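Local coordinates for protein pseudoazurin (Methylobacterium extorquens, PDB 1PMY) that binds one copper ion and probably transfers electrons in the periplasm, as other small blue copper proteins of the plastocyanin/azurin family do, at residues 3-8 with 16-21; 33-38 with 61-66. One frame throughout, in Å; residues are numbered along the deposited sequence.

Contact 1: residues 3-8 with 16-21; sequences VAVKML and MVFDPA
Lys-6 and Leu-8 pair with Asp-19 and Val-17 as antiparallel hydrogen-bonded pairs, each through two backbone bonds, and Met-7 faces Phe-18 between them as a non-hydrogen-bonded pair. This is the first beta hairpin of the cupredoxin fold; the axes of strand segments 3-8 and 17-19 approach to 4.8 Å, their N-to-C directions 155° apart. On the buried face, Met-7 runs next to Phe-18, both directed into the interior: Met-7 CG packs 3.7 Å from Phe-18 CE1. Met-7 SD stands 5.3 Å from the centroid of the Phe-18 ring, well off the ring normal, a Met-aromatic contact in which sulfur approaches obliquely. Val-5 CG1 reaches the stem of the same side chain, 3.9 Å from Phe-18 CB, while Val-5 CG2 packs against CD of Pro-20, which follows a cis peptide bond. On the face carrying Lys-6, Leu-8, Val-17 and Asp-19, Leu-8 CD1 meets Asp-19 CB at 3.7 Å. Lys-6 curls back along its own strand: bends at chi2 (-39°), chi3 and chi4 bring NZ within 2.9 Å of Ala-4 O, which it approaches from above the carbonyl plane. The same ammonium makes a weak bond to Asp-19 O, a carbonyl also gripped by Lys-6 N. A methionine in place of Lys-6 would probably leave Ala-4 O without its ammonium partner and Asp-19 O with the backbone N-H as its remaining donor in this hairpin. At the copper end, where Met-16 packs on the ligand His-40, Met-16 CA makes a CA-H...O contact of 3.3 Å with Leu-8 O.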
ATOM      1  N   VAL A   3      -8.744  -5.530   8.271  1.00 18.25           N
ATOM      2  CA  VAL A   3      -9.078  -4.134   7.875  1.00 16.74           C
ATOM      3  C   VAL A   3      -9.405  -4.183   6.378  1.00 15.02           C
ATOM      4  O   VAL A   3      -8.716  -4.902   5.649  1.00 14.82           O
ATOM      5  CB  VAL A   3      -7.794  -3.268   8.154  1.00 17.49           C
ATOM      6  CG1 VAL A   3      -7.822  -1.883   7.603  1.00 18.12           C
ATOM      7  CG2 VAL A   3      -7.492  -3.286   9.667  1.00 17.50           C
ATOM      8  N   ALA A   4     -10.413  -3.430   6.010  1.00 13.44           N
ATOM      9  CA  ALA A   4     -10.805  -3.356   4.602  1.00 12.41           C
ATOM     10  C   ALA A   4     -10.319  -2.004   4.039  1.00 12.72           C
ATOM     11  O   ALA A   4     -10.582  -0.947   4.617  1.00 13.29           O
ATOM     12  CB  ALA A   4     -12.386  -3.364   4.614  1.00 13.22           C
ATOM     13  N   VAL A   5      -9.836  -2.117   2.833  1.00 11.94           N
ATOM     14  CA  VAL A   5      -9.355  -1.095   1.962  1.00 11.06           C
ATOM     15  C   VAL A   5     -10.047  -1.295   0.589  1.00 11.09           C
ATOM     16  O   VAL A   5     -10.049  -2.418   0.053  1.00 10.06           O
ATOM     17  CB  VAL A   5      -7.800  -1.256   1.771  1.00 10.15           C
ATOM     18  CG1 VAL A   5      -7.290  -0.227   0.725  1.00  9.99           C
ATOM     19  CG2 VAL A   5      -7.162  -0.984   3.125  1.00 10.43           C
ATOM     20  N   LYS A   6     -10.649  -0.205   0.165  1.00 11.86           N
ATOM     21  CA  LYS A   6     -11.358  -0.102  -1.092  1.00 13.25           C
ATOM     22  C   LYS A   6     -10.418   0.362  -2.245  1.00 12.94           C
ATOM     23  O   LYS A   6      -9.631   1.280  -2.050  1.00 13.64           O
ATOM     24  CB  LYS A   6     -12.489   0.904  -1.096  1.00 14.31           C
ATOM     25  CG  LYS A   6     -13.409   1.113   0.039  1.00 16.31           C
ATOM     26  CD  LYS A   6     -13.964   0.065   0.915  1.00 18.48           C
ATOM     27  CE  LYS A   6     -13.052  -0.648   1.897  1.00 19.38           C
ATOM     28  NZ  LYS A   6     -12.560   0.360   2.954  1.00 20.60           N
ATOM     29  N   MET A   7     -10.608  -0.245  -3.394  1.00 12.06           N
ATOM     30  CA  MET A   7      -9.884   0.127  -4.655  1.00 12.41           C
ATOM     31  C   MET A   7     -10.862   0.978  -5.485  1.00 12.04           C
ATOM     32  O   MET A   7     -11.884   0.440  -5.970  1.00 12.26           O
ATOM     33  CB  MET A   7      -9.455  -1.191  -5.323  1.00 12.90           C
ATOM     34  CG  MET A   7      -8.488  -1.848  -4.318  1.00 14.35           C
ATOM     35  SD  MET A   7      -7.735  -3.326  -5.111  1.00 16.61           S
ATOM     36  CE  MET A   7      -9.245  -4.260  -5.313  1.00 14.44           C
ATOM     37  N   LEU A   8     -10.564   2.243  -5.562  1.00 12.40           N
ATOM     38  CA  LEU A   8     -11.483   3.221  -6.195  1.00 12.01           C
ATOM     39  C   LEU A   8     -10.916   4.016  -7.378  1.00 12.46           C
ATOM     40  O   LEU A   8      -9.787   4.390  -7.434  1.00 12.30           O
ATOM     41  CB  LEU A   8     -11.884   4.273  -5.135  1.00 12.38           C
ATOM     42  CG  LEU A   8     -12.573   3.811  -3.877  1.00 13.02           C
ATOM     43  CD1 LEU A   8     -12.412   4.808  -2.736  1.00 13.58           C
ATOM     44  CD2 LEU A   8     -13.971   3.379  -4.094  1.00 13.79           C
ATOM     45  N   MET A  16      -8.050   7.298  -8.942  1.00 13.59           N
ATOM     46  CA  MET A  16      -7.262   6.054  -8.752  1.00 13.27           C
ATOM     47  C   MET A  16      -6.591   6.034  -7.380  1.00 12.67           C
ATOM     48  O   MET A  16      -5.346   6.287  -7.289  1.00 11.65           O
ATOM     49  CB  MET A  16      -6.305   5.830  -9.873  1.00 13.67           C
ATOM     50  CG  MET A  16      -6.796   6.099 -11.257  1.00 14.36           C
ATOM     51  SD  MET A  16      -8.193   4.923 -11.503  1.00 15.25           S
ATOM     52  CE  MET A  16      -8.635   5.351 -13.159  1.00 15.81           C
ATOM     53  N   VAL A  17      -7.344   5.761  -6.353  1.00 11.85           N
ATOM     54  CA  VAL A  17      -6.926   5.728  -4.984  1.00 11.75           C
ATOM     55  C   VAL A  17      -7.390   4.464  -4.168  1.00 11.18           C
ATOM     56  O   VAL A  17      -8.328   3.766  -4.548  1.00 10.28           O
ATOM     57  CB  VAL A  17      -7.414   6.986  -4.212  1.00 12.25           C
ATOM     58  CG1 VAL A  17      -7.055   8.296  -4.926  1.00 12.10           C
ATOM     59  CG2 VAL A  17      -8.921   6.937  -4.027  1.00 12.26           C
ATOM     60  N   PHE A  18      -6.604   4.226  -3.137  1.00 10.08           N
ATOM     61  CA  PHE A  18      -6.880   3.208  -2.152  1.00 10.98           C
ATOM     62  C   PHE A  18      -7.508   4.057  -1.016  1.00 11.89           C
ATOM     63  O   PHE A  18      -6.979   5.145  -0.756  1.00 12.02           O
ATOM     64  CB  PHE A  18      -5.674   2.425  -1.647  1.00 10.79           C
ATOM     65  CG  PHE A  18      -5.106   1.421  -2.596  1.00 10.92           C
ATOM     66  CD1 PHE A  18      -5.621   0.138  -2.797  1.00 11.57           C
ATOM     67  CD2 PHE A  18      -3.887   1.760  -3.209  1.00 10.93           C
ATOM     68  CE1 PHE A  18      -4.964  -0.760  -3.667  1.00 10.51           C
ATOM     69  CE2 PHE A  18      -3.266   0.877  -4.103  1.00 11.52           C
ATOM     70  CZ  PHE A  18      -3.796  -0.353  -4.378  1.00 11.38           C
ATOM     71  N   ASP A  19      -8.502   3.460  -0.373  1.00 12.21           N
ATOM     72  CA  ASP A  19      -9.072   4.286   0.787  1.00 13.99           C
ATOM     73  C   ASP A  19      -9.302   3.300   1.933  1.00 13.49           C
ATOM     74  O   ASP A  19     -10.214   2.449   1.745  1.00 14.33           O
ATOM     75  CB  ASP A  19     -10.386   4.935   0.316  1.00 15.24           C
ATOM     76  CG  ASP A  19     -11.028   5.768   1.440  1.00 16.42           C
ATOM     77  OD1 ASP A  19     -10.336   6.084   2.432  1.00 17.31           O
ATOM     78  OD2 ASP A  19     -12.198   6.168   1.292  1.00 17.57           O
ATOM     79  N   PRO A  20      -8.591   3.433   3.012  1.00 13.12           N
ATOM     80  CA  PRO A  20      -7.565   4.383   3.293  1.00 12.82           C
ATOM     81  C   PRO A  20      -6.212   4.055   2.559  1.00 13.03           C
ATOM     82  O   PRO A  20      -6.089   2.917   2.222  1.00 12.96           O
ATOM     83  CB  PRO A  20      -7.372   4.275   4.798  1.00 13.59           C
ATOM     84  CG  PRO A  20      -7.639   2.843   5.097  1.00 13.51           C
ATOM     85  CD  PRO A  20      -8.856   2.541   4.175  1.00 13.96           C
ATOM     86  N   ALA A  21      -5.469   5.144   2.400  1.00 12.55           N
ATOM     87  CA  ALA A  21      -4.163   4.999   1.696  1.00 12.70           C
ATOM     88  C   ALA A  21      -3.063   4.706   2.697  1.00 12.15           C
ATOM     89  O   ALA A  21      -1.929   4.212   2.318  1.00 11.40           O
ATOM     90  CB  ALA A  21      -3.941   6.289   0.906  1.00 12.40           C
TER

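Contact 2: residues 33-38 with 61-66; sequences FLPTDK and GQEAVV
Phe-33 and Val-66 cross at an angle, the valine coming to the ring's edge near its plane, where Val-66 CG2 lies 3.9 Å from Phe-33 CE2. The pair sits beside the antiparallel junction of strand 30-34 with the outermost strand 64-67 in the cupredoxin fold. Phe-33 and Ala-64 form a hydrogen-bonded pair there: Phe-33 N donates to Ala-64 O at 2.9 Å, and Ala-64 N returns a bond to Phe-33 O. With CG anti to its own carbonyl carbon (chi1 -74°), the Phe-33 side chain also brings CD2 close to Ala-64 O, which lies at the ring's edge. Val-5 and Val-42 pack against the same phenylalanine from the neighbouring strand and a loop.

Leu-34 projects from the other side of its strand, and Leu-34 and Glu-63 run alongside each other. The CD2 methyl of Leu-34 lies 3.8 Å from Glu-63 OE2, whereas Glu-63 OE1 forms a salt bridge with Lys-32. The carboxylate is thus tied to strand 30-34 by charge and flanked there by an aliphatic branch.

An inverse gamma turn centred on Pro-35 follows the paired residues, and the proline ring lies against the 61-63 backbone. Pro-35 CD packs 3.6 Å from Glu-63 CA and also touches that residue's CG. Gly-61, whose backbone is hydrogen-bonded to the copper ligand His-40, touches the ring further round: its carbonyl oxygen, Gly-61 O, lies 3.5 Å from Pro-35 CB.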
ATOM      1  N   PHE A  33      -8.650  -6.164   0.507  1.00 11.10           N
ATOM      2  CA  PHE A  33      -8.711  -5.097  -0.521  1.00 11.71           C
ATOM      3  C   PHE A  33     -10.018  -5.419  -1.322  1.00 12.54           C
ATOM      4  O   PHE A  33     -10.109  -6.551  -1.738  1.00 12.74           O
ATOM      5  CB  PHE A  33      -7.518  -5.235  -1.512  1.00 10.70           C
ATOM      6  CG  PHE A  33      -6.235  -4.772  -0.823  1.00 10.35           C
ATOM      7  CD1 PHE A  33      -5.903  -3.465  -0.806  1.00 10.38           C
ATOM      8  CD2 PHE A  33      -5.431  -5.785  -0.199  1.00 10.24           C
ATOM      9  CE1 PHE A  33      -4.752  -3.039  -0.156  1.00 10.82           C
ATOM     10  CE2 PHE A  33      -4.211  -5.394   0.347  1.00 11.04           C
ATOM     11  CZ  PHE A  33      -3.898  -4.020   0.415  1.00 10.86           C
ATOM     12  N   LEU A  34     -10.893  -4.417  -1.351  1.00 13.12           N
ATOM     13  CA  LEU A  34     -12.207  -4.615  -1.993  1.00 13.62           C
ATOM     14  C   LEU A  34     -12.275  -3.975  -3.362  1.00 13.81           C
ATOM     15  O   LEU A  34     -12.036  -2.782  -3.435  1.00 14.15           O
ATOM     16  CB  LEU A  34     -13.230  -3.973  -1.011  1.00 13.82           C
ATOM     17  CG  LEU A  34     -13.362  -4.741   0.334  1.00 14.25           C
ATOM     18  CD1 LEU A  34     -14.198  -3.878   1.269  1.00 14.65           C
ATOM     19  CD2 LEU A  34     -13.895  -6.121   0.121  1.00 15.16           C
ATOM     20  N   PRO A  35     -12.700  -4.769  -4.347  1.00 13.93           N
ATOM     21  CA  PRO A  35     -12.839  -4.256  -5.707  1.00 13.96           C
ATOM     22  C   PRO A  35     -14.094  -3.409  -5.840  1.00 13.83           C
ATOM     23  O   PRO A  35     -14.942  -3.725  -6.699  1.00 13.62           O
ATOM     24  CB  PRO A  35     -12.838  -5.562  -6.547  1.00 14.48           C
ATOM     25  CG  PRO A  35     -13.606  -6.535  -5.649  1.00 14.72           C
ATOM     26  CD  PRO A  35     -13.045  -6.223  -4.234  1.00 14.01           C
ATOM     27  N   THR A  36     -14.218  -2.324  -5.149  1.00 13.88           N
ATOM     28  CA  THR A  36     -15.311  -1.353  -5.169  1.00 13.90           C
ATOM     29  C   THR A  36     -15.574  -1.005  -6.613  1.00 13.86           C
ATOM     30  O   THR A  36     -16.702  -0.979  -7.167  1.00 14.02           O
ATOM     31  CB  THR A  36     -15.166  -0.105  -4.254  1.00 14.51           C
ATOM     32  OG1 THR A  36     -14.700  -0.524  -2.946  1.00 15.90           O
ATOM     33  CG2 THR A  36     -16.485   0.732  -4.112  1.00 14.49           C
ATOM     34  N   ASP A  37     -14.465  -0.625  -7.259  1.00 13.45           N
ATOM     35  CA  ASP A  37     -14.468  -0.366  -8.706  1.00 13.85           C
ATOM     36  C   ASP A  37     -13.578  -1.491  -9.273  1.00 13.85           C
ATOM     37  O   ASP A  37     -12.668  -1.997  -8.605  1.00 15.53           O
ATOM     38  CB  ASP A  37     -13.935   1.004  -9.044  1.00 14.92           C
ATOM     39  CG  ASP A  37     -14.863   2.150  -8.654  1.00 15.40           C
ATOM     40  OD1 ASP A  37     -16.039   2.070  -8.996  1.00 16.74           O
ATOM     41  OD2 ASP A  37     -14.434   3.152  -8.116  1.00 16.07           O
ATOM     42  N   LYS A  38     -13.907  -1.906 -10.458  1.00 13.65           N
ATOM     43  CA  LYS A  38     -13.160  -2.943 -11.164  1.00 14.18           C
ATOM     44  C   LYS A  38     -11.860  -2.322 -11.738  1.00 13.16           C
ATOM     45  O   LYS A  38     -11.754  -1.108 -11.919  1.00 13.02           O
ATOM     46  CB  LYS A  38     -14.095  -3.320 -12.361  1.00 16.29           C
ATOM     47  CG  LYS A  38     -13.535  -3.482 -13.698  1.00 18.18           C
ATOM     48  CD  LYS A  38     -14.291  -3.165 -14.941  1.00 20.02           C
ATOM     49  CE  LYS A  38     -14.885  -1.738 -14.946  1.00 20.68           C
ATOM     50  NZ  LYS A  38     -13.963  -0.798 -15.679  1.00 21.53           N
ATOM     51  N   GLY A  61      -9.273  -6.797 -10.435  1.00 12.40           N
ATOM     52  CA  GLY A  61     -10.735  -6.842 -10.243  1.00 13.06           C
ATOM     53  C   GLY A  61     -11.250  -7.841  -9.225  1.00 13.06           C
ATOM     54  O   GLY A  61     -12.492  -7.973  -9.069  1.00 13.77           O
ATOM     55  N   GLN A  62     -10.356  -8.531  -8.500  1.00 13.61           N
ATOM     56  CA  GLN A  62     -10.785  -9.513  -7.476  1.00 13.75           C
ATOM     57  C   GLN A  62     -10.525  -8.991  -6.072  1.00 13.01           C
ATOM     58  O   GLN A  62      -9.534  -8.261  -5.772  1.00 12.28           O
ATOM     59  CB  GLN A  62      -9.952 -10.811  -7.594  1.00 15.34           C
ATOM     60  CG  GLN A  62     -10.267 -11.540  -8.873  1.00 17.92           C
ATOM     61  CD  GLN A  62      -9.880 -12.983  -8.895  1.00 19.40           C
ATOM     62  OE1 GLN A  62     -10.251 -13.648  -9.888  1.00 20.68           O
ATOM     63  NE2 GLN A  62      -9.111 -13.554  -7.976  1.00 20.10           N
ATOM     64  N   GLU A  63     -11.353  -9.506  -5.130  1.00 13.02           N
ATOM     65  CA  GLU A  63     -11.097  -9.140  -3.686  1.00 13.57           C
ATOM     66  C   GLU A  63      -9.803  -9.934  -3.370  1.00 13.40           C
ATOM     67  O   GLU A  63      -9.583 -11.033  -4.008  1.00 13.24           O
ATOM     68  CB  GLU A  63     -12.067  -9.888  -2.796  1.00 15.04           C
ATOM     69  CG  GLU A  63     -13.517  -9.789  -2.935  1.00 18.37           C
ATOM     70  CD  GLU A  63     -14.320  -9.790  -1.625  1.00 19.71           C
ATOM     71  OE1 GLU A  63     -13.854 -10.415  -0.651  1.00 20.41           O
ATOM     72  OE2 GLU A  63     -15.348  -9.134  -1.640  1.00 21.06           O
ATOM     73  N   ALA A  64      -9.027  -9.458  -2.442  1.00 12.61           N
ATOM     74  CA  ALA A  64      -7.790 -10.173  -2.108  1.00 12.49           C
ATOM     75  C   ALA A  64      -7.491  -9.915  -0.639  1.00 12.62           C
ATOM     76  O   ALA A  64      -7.882  -8.851  -0.143  1.00 13.86           O
ATOM     77  CB  ALA A  64      -6.601  -9.565  -2.929  1.00 12.51           C
ATOM     78  N   VAL A  65      -6.923 -10.871  -0.024  1.00 12.85           N
ATOM     79  CA  VAL A  65      -6.510 -10.744   1.361  1.00 12.73           C
ATOM     80  C   VAL A  65      -4.989 -10.953   1.434  1.00 12.59           C
ATOM     81  O   VAL A  65      -4.357 -11.835   0.839  1.00 13.50           O
ATOM     82  CB  VAL A  65      -7.299 -11.735   2.258  1.00 13.37           C
ATOM     83  CG1 VAL A  65      -6.604 -11.678   3.655  1.00 13.63           C
ATOM     84  CG2 VAL A  65      -8.756 -11.357   2.297  1.00 13.93           C
ATOM     85  N   VAL A  66      -4.395 -10.035   2.258  1.00 12.13           N
ATOM     86  CA  VAL A  66      -2.951 -10.130   2.519  1.00 12.16           C
ATOM     87  C   VAL A  66      -2.757 -10.160   4.038  1.00 12.38           C
ATOM     88  O   VAL A  66      -3.177  -9.227   4.745  1.00 13.16           O
ATOM     89  CB  VAL A  66      -2.185  -8.924   1.885  1.00 12.29           C
ATOM     90  CG1 VAL A  66      -0.640  -9.049   2.128  1.00 12.76           C
ATOM     91  CG2 VAL A  66      -2.487  -8.892   0.383  1.00 13.17           C
TER

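In the fold
The two contacts follow one another along the chain, both segments of contact 1 preceding those of contact 2 in the sequence, and their centres lie about 9 Å apart in one beta-sheet. Strand 2-8 is the neighbour of both 17-25 and 30-34, and strand 64-67 forms the outer edge beyond 30-34. Backbone bonds from Val-5 and Met-7 to Leu-34 join the contacts directly, while Lys-6 packs on Leu-34 and Thr-36. Both also approach the copper site formed by His-40, Cys-78, His-81 and Met-86. At the copper end of the sheet, residues just beyond the paired strands, Met-16 of contact 1 and Gly-61 of contact 2, thus come close to the same ligand, His-40.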